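Long-range contacts in cryptochrome DASH, chloroplastic/mitochondrial (Arabidopsis thaliana, PDB 2IJG), which repairs cyclobutane pyrimidine dimers in single-stranded DNA as an FAD- and folate-containing photolyase, binds DNA without sequence specificity, and may act as a photoreceptor: residues Trp174-Tyr179 and Tyr332-Ser337; Leu184-Phe189 and Arg199-Ala204. All blocks are in the same frame, centred on the assembly; numbering follows the deposited sequence.

Contact 1: Trp174-Tyr179 and Tyr332-Ser337; sequences WGSTMY and YFRFLS. With FAD (flavin-adenine dinucleotide), chain B.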
loop_
_atom_site.group_PDB
_atom_site.type_symbol
_atom_site.label_atom_id
_atom_site.label_comp_id
_atom_site.label_asym_id
_atom_site.label_seq_id
_atom_site.Cartn_x
_atom_site.Cartn_y
_atom_site.Cartn_z
ATOM N N TRP A 174 11.036 10.646 9.721
ATOM C CA TRP A 174 9.613 10.455 9.544
ATOM C C TRP A 174 9.254 10.999 8.175
ATOM O O TRP A 174 9.780 12.026 7.749
ATOM C CB TRP A 174 8.822 11.191 10.616
ATOM C CG TRP A 174 7.629 10.406 11.038
ATOM C CD1 TRP A 174 7.599 9.358 11.921
ATOM C CD2 TRP A 174 6.309 10.536 10.526
ATOM N NE1 TRP A 174 6.335 8.827 11.986
ATOM C CE2 TRP A 174 5.522 9.531 11.139
ATOM C CE3 TRP A 174 5.711 11.401 9.608
ATOM C CZ2 TRP A 174 4.172 9.370 10.860
ATOM C CZ3 TRP A 174 4.377 11.243 9.333
ATOM C CH2 TRP A 174 3.616 10.233 9.957
ATOM N N GLY A 175 8.369 10.306 7.475
ATOM C CA GLY A 175 7.988 10.773 6.161
ATOM C C GLY A 175 7.295 9.704 5.351
ATOM O O GLY A 175 7.938 8.946 4.624
ATOM N N SER A 176 5.980 9.639 5.483
ATOM C CA SER A 176 5.186 8.666 4.755
ATOM C C SER A 176 3.752 9.164 4.677
ATOM O O SER A 176 2.932 8.594 3.968
ATOM C CB SER A 176 5.230 7.305 5.460
ATOM O OG SER A 176 4.781 7.406 6.805
ATOM N N THR A 177 3.467 10.249 5.394
ATOM C CA THR A 177 2.124 10.822 5.426
ATOM C C THR A 177 2.021 12.191 4.761
ATOM O O THR A 177 3.026 12.868 4.561
ATOM C CB THR A 177 1.640 10.983 6.870
ATOM O OG1 THR A 177 2.551 11.831 7.576
ATOM C CG2 THR A 177 1.561 9.632 7.566
ATOM N N MET A 178 0.795 12.590 4.424
ATOM C CA MET A 178 0.545 13.892 3.813
ATOM C C MET A 178 0.939 14.945 4.832
ATOM O O MET A 178 1.719 15.854 4.543
ATOM C CB MET A 178 -0.935 14.074 3.489
ATOM C CG MET A 178 -1.367 13.599 2.124
ATOM S SD MET A 178 -2.200 14.921 1.219
ATOM C CE MET A 178 -3.683 15.122 2.209
ATOM N N TYR A 179 0.367 14.819 6.024
ATOM C CA TYR A 179 0.654 15.734 7.119
ATOM C C TYR A 179 1.771 15.132 7.955
ATOM O O TYR A 179 1.714 13.960 8.325
ATOM C CB TYR A 179 -0.589 15.942 7.981
ATOM C CG TYR A 179 -1.697 16.693 7.280
ATOM C CD1 TYR A 179 -2.781 16.020 6.713
ATOM C CD2 TYR A 179 -1.665 18.087 7.189
ATOM C CE1 TYR A 179 -3.809 16.719 6.075
ATOM C CE2 TYR A 179 -2.684 18.796 6.554
ATOM C CZ TYR A 179 -3.752 18.111 6.002
ATOM O OH TYR A 179 -4.767 18.818 5.403
ATOM N N TYR A 332 -4.570 9.141 8.670
ATOM C CA TYR A 332 -5.234 8.838 9.928
ATOM C C TYR A 332 -4.905 7.455 10.474
ATOM O O TYR A 332 -4.665 7.301 11.669
ATOM C CB TYR A 332 -6.744 8.990 9.780
ATOM C CG TYR A 332 -7.499 8.780 11.069
ATOM C CD1 TYR A 332 -8.413 7.734 11.201
ATOM C CD2 TYR A 332 -7.291 9.620 12.165
ATOM C CE1 TYR A 332 -9.107 7.526 12.395
ATOM C CE2 TYR A 332 -7.978 9.421 13.368
ATOM C CZ TYR A 332 -8.887 8.371 13.473
ATOM O OH TYR A 332 -9.580 8.174 14.649
ATOM N N PHE A 333 -4.891 6.445 9.611
ATOM C CA PHE A 333 -4.580 5.099 10.075
ATOM C C PHE A 333 -3.116 4.940 10.479
ATOM O O PHE A 333 -2.799 4.162 11.371
ATOM C CB PHE A 333 -4.992 4.066 9.019
ATOM C CG PHE A 333 -6.475 3.799 9.002
ATOM C CD1 PHE A 333 -7.123 3.359 10.156
ATOM C CD2 PHE A 333 -7.228 4.022 7.858
ATOM C CE1 PHE A 333 -8.498 3.151 10.167
ATOM C CE2 PHE A 333 -8.608 3.815 7.859
ATOM C CZ PHE A 333 -9.243 3.381 9.014
ATOM N N ARG A 334 -2.227 5.683 9.832
ATOM C CA ARG A 334 -0.812 5.626 10.188
ATOM C C ARG A 334 -0.660 6.115 11.629
ATOM O O ARG A 334 -0.025 5.467 12.455
ATOM C CB ARG A 334 0.007 6.539 9.274
ATOM C CG ARG A 334 0.580 5.872 8.051
ATOM C CD ARG A 334 1.819 5.048 8.399
ATOM N NE ARG A 334 2.438 4.495 7.196
ATOM C CZ ARG A 334 3.479 3.668 7.202
ATOM N NH1 ARG A 334 4.027 3.291 8.354
ATOM N NH2 ARG A 334 3.972 3.218 6.055
ATOM N N PHE A 335 -1.245 7.271 11.923
ATOM C CA PHE A 335 -1.153 7.833 13.263
ATOM C C PHE A 335 -1.896 6.963 14.263
ATOM O O PHE A 335 -1.478 6.817 15.413
ATOM C CB PHE A 335 -1.712 9.263 13.281
ATOM C CG PHE A 335 -0.942 10.219 12.414
ATOM C CD1 PHE A 335 0.430 10.374 12.580
ATOM C CD2 PHE A 335 -1.584 10.953 11.421
ATOM C CE1 PHE A 335 1.156 11.241 11.773
ATOM C CE2 PHE A 335 -0.867 11.826 10.604
ATOM C CZ PHE A 335 0.510 11.971 10.781
ATOM N N LEU A 336 -2.994 6.374 13.810
ATOM C CA LEU A 336 -3.811 5.518 14.653
ATOM C C LEU A 336 -3.006 4.284 15.070
ATOM O O LEU A 336 -3.143 3.789 16.192
ATOM C CB LEU A 336 -5.080 5.123 13.886
ATOM C CG LEU A 336 -6.234 4.388 14.577
ATOM C CD1 LEU A 336 -5.842 2.935 14.805
ATOM C CD2 LEU A 336 -6.601 5.090 15.888
ATOM N N SER A 337 -2.147 3.801 14.176
ATOM C CA SER A 337 -1.339 2.628 14.492
ATOM C C SER A 337 -0.387 2.922 15.650
ATOM O O SER A 337 -0.000 2.018 16.386
ATOM C CB SER A 337 -0.551 2.165 13.263
ATOM O OG SER A 337 0.425 3.118 12.887
HETATM P PA FAD B . -8.903 6.145 -4.375
HETATM O O1A FAD B . -8.581 5.782 -5.762
HETATM O O2A FAD B . -9.973 5.712 -3.463
HETATM O O5B FAD B . -7.572 6.658 -3.700
HETATM C C5B FAD B . -7.512 7.133 -2.381
HETATM C C4B FAD B . -6.139 6.848 -1.806
HETATM O O4B FAD B . -6.270 7.213 -0.410
HETATM C C3B FAD B . -5.699 5.367 -1.822
HETATM O O3B FAD B . -4.785 5.027 -2.847
HETATM C C2B FAD B . -5.145 5.146 -0.423
HETATM O O2B FAD B . -3.757 5.295 -0.255
HETATM C C1B FAD B . -5.954 6.098 0.435
HETATM N N9A FAD B . -7.216 5.557 0.997
HETATM C C8A FAD B . -8.477 5.521 0.458
HETATM N N7A FAD B . -9.388 4.975 1.222
HETATM C C5A FAD B . -8.682 4.620 2.347
HETATM C C6A FAD B . -9.090 3.983 3.561
HETATM N N6A FAD B . -10.356 3.614 3.763
HETATM N N1A FAD B . -8.144 3.757 4.515
HETATM C C2A FAD B . -6.866 4.148 4.271
HETATM N N3A FAD B . -6.375 4.752 3.175
HETATM C C4A FAD B . -7.376 4.961 2.229
HETATM N N1 FAD B . -5.594 -0.114 1.646
HETATM C C2 FAD B . -4.265 -0.263 1.691
HETATM O O2 FAD B . -3.489 0.483 1.035
HETATM N N3 FAD B . -3.743 -1.321 2.432
HETATM C C4 FAD B . -4.507 -2.193 3.220
HETATM O O4 FAD B . -3.921 -3.102 3.822
HETATM C C4X FAD B . -5.932 -1.951 3.232
HETATM N N5 FAD B . -6.837 -2.757 3.984
HETATM C C5X FAD B . -8.232 -2.494 3.874
HETATM C C6 FAD B . -9.160 -3.281 4.629
HETATM C C7 FAD B . -10.526 -3.056 4.573
HETATM C C7M FAD B . -11.429 -3.956 5.423
HETATM C C8 FAD B . -11.047 -2.011 3.757
HETATM C C8M FAD B . -12.526 -1.689 3.664
HETATM C C9 FAD B . -10.130 -1.216 2.978
HETATM C C9A FAD B . -8.747 -1.443 3.009
HETATM N N10 FAD B . -7.758 -0.690 2.267
HETATM C C10 FAD B . -6.414 -0.935 2.402
HETATM C "C1'" FAD B . -7.911 0.293 1.241
HETATM C "C2'" FAD B . -8.937 1.163 0.608
HETATM O "O2'" FAD B . -10.095 0.373 0.318
HETATM C "C3'" FAD B . -7.918 1.456 -0.489
HETATM O "O3'" FAD B . -6.888 2.257 0.120
HETATM C "C4'" FAD B . -8.257 2.220 -1.768
HETATM O "O4'" FAD B . -9.291 1.450 -2.407
HETATM C "C5'" FAD B . -6.919 2.142 -2.504
HETATM O "O5'" FAD B . -6.723 2.717 -3.814
HETATM P P FAD B . -7.793 3.336 -4.741
HETATM O O1P FAD B . -7.065 3.714 -5.913
HETATM O O2P FAD B . -8.888 2.360 -4.913
HETATM O O3P FAD B . -8.389 4.653 -3.969
#

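Contact 2: Leu184-Phe189 and Arg199-Ala204; sequences LPFDVF and RKSVEA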
loop_
_atom_site.group_PDB
_atom_site.type_symbol
_atom_site.label_atom_id
_atom_site.label_comp_id
_atom_site.label_asym_id
_atom_site.label_seq_id
_atom_site.Cartn_x
_atom_site.Cartn_y
_atom_site.Cartn_z
ATOM N N LEU A 184 1.303 18.123 13.498
ATOM C CA LEU A 184 -0.053 17.875 13.983
ATOM C C LEU A 184 -0.453 18.841 15.092
ATOM O O LEU A 184 0.398 19.350 15.816
ATOM C CB LEU A 184 -0.184 16.432 14.484
ATOM C CG LEU A 184 0.066 15.364 13.414
ATOM C CD1 LEU A 184 0.050 13.979 14.038
ATOM C CD2 LEU A 184 -1.001 15.484 12.324
ATOM N N PRO A 185 -1.764 19.099 15.239
ATOM C CA PRO A 185 -2.331 20.002 16.252
ATOM C C PRO A 185 -2.444 19.315 17.609
ATOM O O PRO A 185 -3.027 19.857 18.546
ATOM C CB PRO A 185 -3.721 20.338 15.697
ATOM C CG PRO A 185 -3.761 19.703 14.302
ATOM C CD PRO A 185 -2.832 18.548 14.393
ATOM N N PHE A 186 -1.893 18.111 17.698
ATOM C CA PHE A 186 -1.944 17.333 18.926
ATOM C C PHE A 186 -0.867 16.256 18.907
ATOM O O PHE A 186 -0.333 15.930 17.849
ATOM C CB PHE A 186 -3.332 16.684 19.071
ATOM C CG PHE A 186 -3.971 16.306 17.751
ATOM C CD1 PHE A 186 -3.360 15.389 16.896
ATOM C CD2 PHE A 186 -5.166 16.905 17.345
ATOM C CE1 PHE A 186 -3.926 15.076 15.651
ATOM C CE2 PHE A 186 -5.740 16.601 16.106
ATOM C CZ PHE A 186 -5.116 15.685 15.254
ATOM N N ASP A 187 -0.533 15.732 20.081
ATOM C CA ASP A 187 0.446 14.657 20.185
ATOM C C ASP A 187 -0.319 13.409 19.742
ATOM O O ASP A 187 -1.516 13.297 20.003
ATOM C CB ASP A 187 0.941 14.528 21.634
ATOM C CG ASP A 187 -0.172 14.165 22.620
ATOM O OD1 ASP A 187 -0.383 12.958 22.866
ATOM O OD2 ASP A 187 -0.838 15.084 23.146
ATOM N N VAL A 188 0.348 12.481 19.061
ATOM C CA VAL A 188 -0.335 11.286 18.573
ATOM C C VAL A 188 -1.122 10.519 19.630
ATOM O O VAL A 188 -2.128 9.889 19.312
ATOM C CB VAL A 188 0.641 10.318 17.856
ATOM C CG1 VAL A 188 1.179 10.983 16.606
ATOM C CG2 VAL A 188 1.790 9.938 18.778
ATOM N N PHE A 189 -0.675 10.572 20.882
ATOM C CA PHE A 189 -1.388 9.886 21.954
ATOM C C PHE A 189 -2.789 10.459 22.114
ATOM O O PHE A 189 -3.690 9.786 22.612
ATOM C CB PHE A 189 -0.631 10.004 23.282
ATOM C CG PHE A 189 0.384 8.915 23.502
ATOM C CD1 PHE A 189 0.963 8.735 24.754
ATOM C CD2 PHE A 189 0.742 8.053 22.469
ATOM C CE1 PHE A 189 1.882 7.709 24.977
ATOM C CE2 PHE A 189 1.660 7.025 22.680
ATOM C CZ PHE A 189 2.231 6.854 23.940
ATOM N N ARG A 199 -9.829 14.831 10.757
ATOM C CA ARG A 199 -9.842 15.444 9.437
ATOM C C ARG A 199 -10.064 16.958 9.521
ATOM O O ARG A 199 -9.241 17.744 9.048
ATOM C CB ARG A 199 -10.929 14.771 8.586
ATOM C CG ARG A 199 -10.820 15.006 7.089
ATOM C CD ARG A 199 -11.652 16.193 6.678
ATOM N NE ARG A 199 -13.056 16.004 7.027
ATOM C CZ ARG A 199 -13.961 16.973 7.002
ATOM N NH1 ARG A 199 -13.607 18.199 6.643
ATOM N NH2 ARG A 199 -15.219 16.723 7.339
ATOM N N LYS A 200 -11.166 17.368 10.134
ATOM C CA LYS A 200 -11.456 18.792 10.266
ATOM C C LYS A 200 -10.304 19.540 10.928
ATOM O O LYS A 200 -9.900 20.614 10.480
ATOM C CB LYS A 200 -12.720 19.002 11.094
ATOM C CG LYS A 200 -13.991 18.523 10.423
ATOM C CD LYS A 200 -15.196 18.827 11.295
ATOM C CE LYS A 200 -16.484 18.357 10.641
ATOM N NZ LYS A 200 -17.644 18.601 11.537
ATOM N N SER A 201 -9.775 18.954 11.997
ATOM C CA SER A 201 -8.689 19.564 12.747
ATOM C C SER A 201 -7.429 19.770 11.917
ATOM O O SER A 201 -6.851 20.862 11.912
ATOM C CB SER A 201 -8.374 18.708 13.975
ATOM O OG SER A 201 -7.394 19.325 14.782
ATOM N N VAL A 202 -7.009 18.731 11.205
ATOM C CA VAL A 202 -5.801 18.823 10.394
ATOM C C VAL A 202 -5.974 19.730 9.168
ATOM O O VAL A 202 -5.048 20.444 8.785
ATOM C CB VAL A 202 -5.319 17.411 9.954
ATOM C CG1 VAL A 202 -6.068 16.940 8.715
ATOM C CG2 VAL A 202 -3.836 17.432 9.719
ATOM N N GLU A 203 -7.157 19.719 8.563
ATOM C CA GLU A 203 -7.396 20.562 7.394
ATOM C C GLU A 203 -7.310 22.048 7.723
ATOM O O GLU A 203 -6.847 22.851 6.911
ATOM C CB GLU A 203 -8.774 20.288 6.790
ATOM C CG GLU A 203 -8.912 18.948 6.111
ATOM C CD GLU A 203 -10.072 18.918 5.137
ATOM O OE1 GLU A 203 -10.377 17.829 4.612
ATOM O OE2 GLU A 203 -10.670 19.986 4.885
ATOM N N ALA A 204 -7.749 22.410 8.920
ATOM C CA ALA A 204 -7.750 23.804 9.328
ATOM C C ALA A 204 -6.497 24.309 10.033
ATOM O O ALA A 204 -6.201 25.498 9.975
ATOM C CB ALA A 204 -8.964 24.067 10.207
#

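Contact 1: Trp174-Tyr179 and Tyr332-Ser337
Trp174 and Phe335 head a buried packing contact between the two halves of the photolyase fold. The loop 174-179 leaves strand 169-173, an edge strand of the five-stranded parallel sheet. It lies against helix 318-340 of the FAD-binding region. No hydrogen bond runs between the two segments. The Phe335 ring and the six-membered ring of Trp174 are nearly parallel, with planes at 9°. They are slid so far apart, with centroids at 5.4 Å, that they hardly overlap. The closest approach is oblique, Trp174 CH2 lying 3.2 Å from Phe335 CE1. Phe335 CG sits anti to the carbonyl carbon (chi1 -63°), which sends the ring across to the loop. Tyr179 O lies at the edge of the Phe335 ring, in its plane, 3.4 Å from Phe335 CZ. With an alanine here, Trp174 would probably lose its aromatic neighbour and a gap would open between loop and helix. Arg334 crosses Thr177 at a slant, with Arg334 CB 3.9 Å from Thr177 CG2. Ser176 OG lies over one face of the Arg334 guanidinium. The polar end of Arg334 goes to a salt bridge with Glu145. Asp331, on the same helix, accepts hydrogen bonds from the backbone N of Met178 and of Tyr179. Around the contact, Phe198 of helix 195-205 touches Phe335, and Cys427 of helix 426-436 touches Arg334.

Contact 2: Leu184-Phe189 and Arg199-Ala204
Leu184 and Val202 bring the two backbones nearest, with CA atoms 6.8 Å apart, where the loop 184-189 passes the helix 195-205 that follows it in the chain. Leu184 meets Val202 through methyl groups, CD2 to CG2 at 4.3 Å, a modest apolar touch. Ser201 faces the loop more directly. Its OG is anti to its own backbone N (chi1 -175°), and this turns the oxygen toward Pro185 and Phe186. Phe186 CE2 lies 3.5 Å from Ser201 OG, and Pro185 CG lies 3.7 Å from the same oxygen. Phe186 reaches the helix with the far part of its ring. Within the loop, Pro185 CD sits over the centre of one face of that ring, 3.7 Å above the plane. The proline and the phenylalanine thus form one compact apolar pair, and Ser201 rests against it. Beyond the segments, Phe186 also packs on Phe198 of the same helix and on Leu191 and Pro192. No hydrogen bond or salt bridge joins the two segments, and only 160 Å² is buried between them. The loop is therefore held to the helix by shape and van der Waals contact, near the surface and away from the annotated sites.

Overall arrangement
Contact 2 is nested inside the long chain loop that contact 1 closes, and their centres are 11 Å apart. The two touch directly. Tyr179 CG of contact 1 packs 3.3 Å from Val202 CG2 of contact 2. Phe335 CE1 lies 3.7 Å from Leu184 CD1, so this ring is shared between both. Together they join the loop after strand 169-173 to helices 195-205 and 318-340. Contact 1 is the one near the cofactors. The ring edge of Phe333 meets the adenine of FAD, CE2 to N1A at 3.4 Å, and the side chain of Arg334 comes within about 8 Å of the bound folate. In contact 2, the side chain of Val202 stays about 13 Å from FAD.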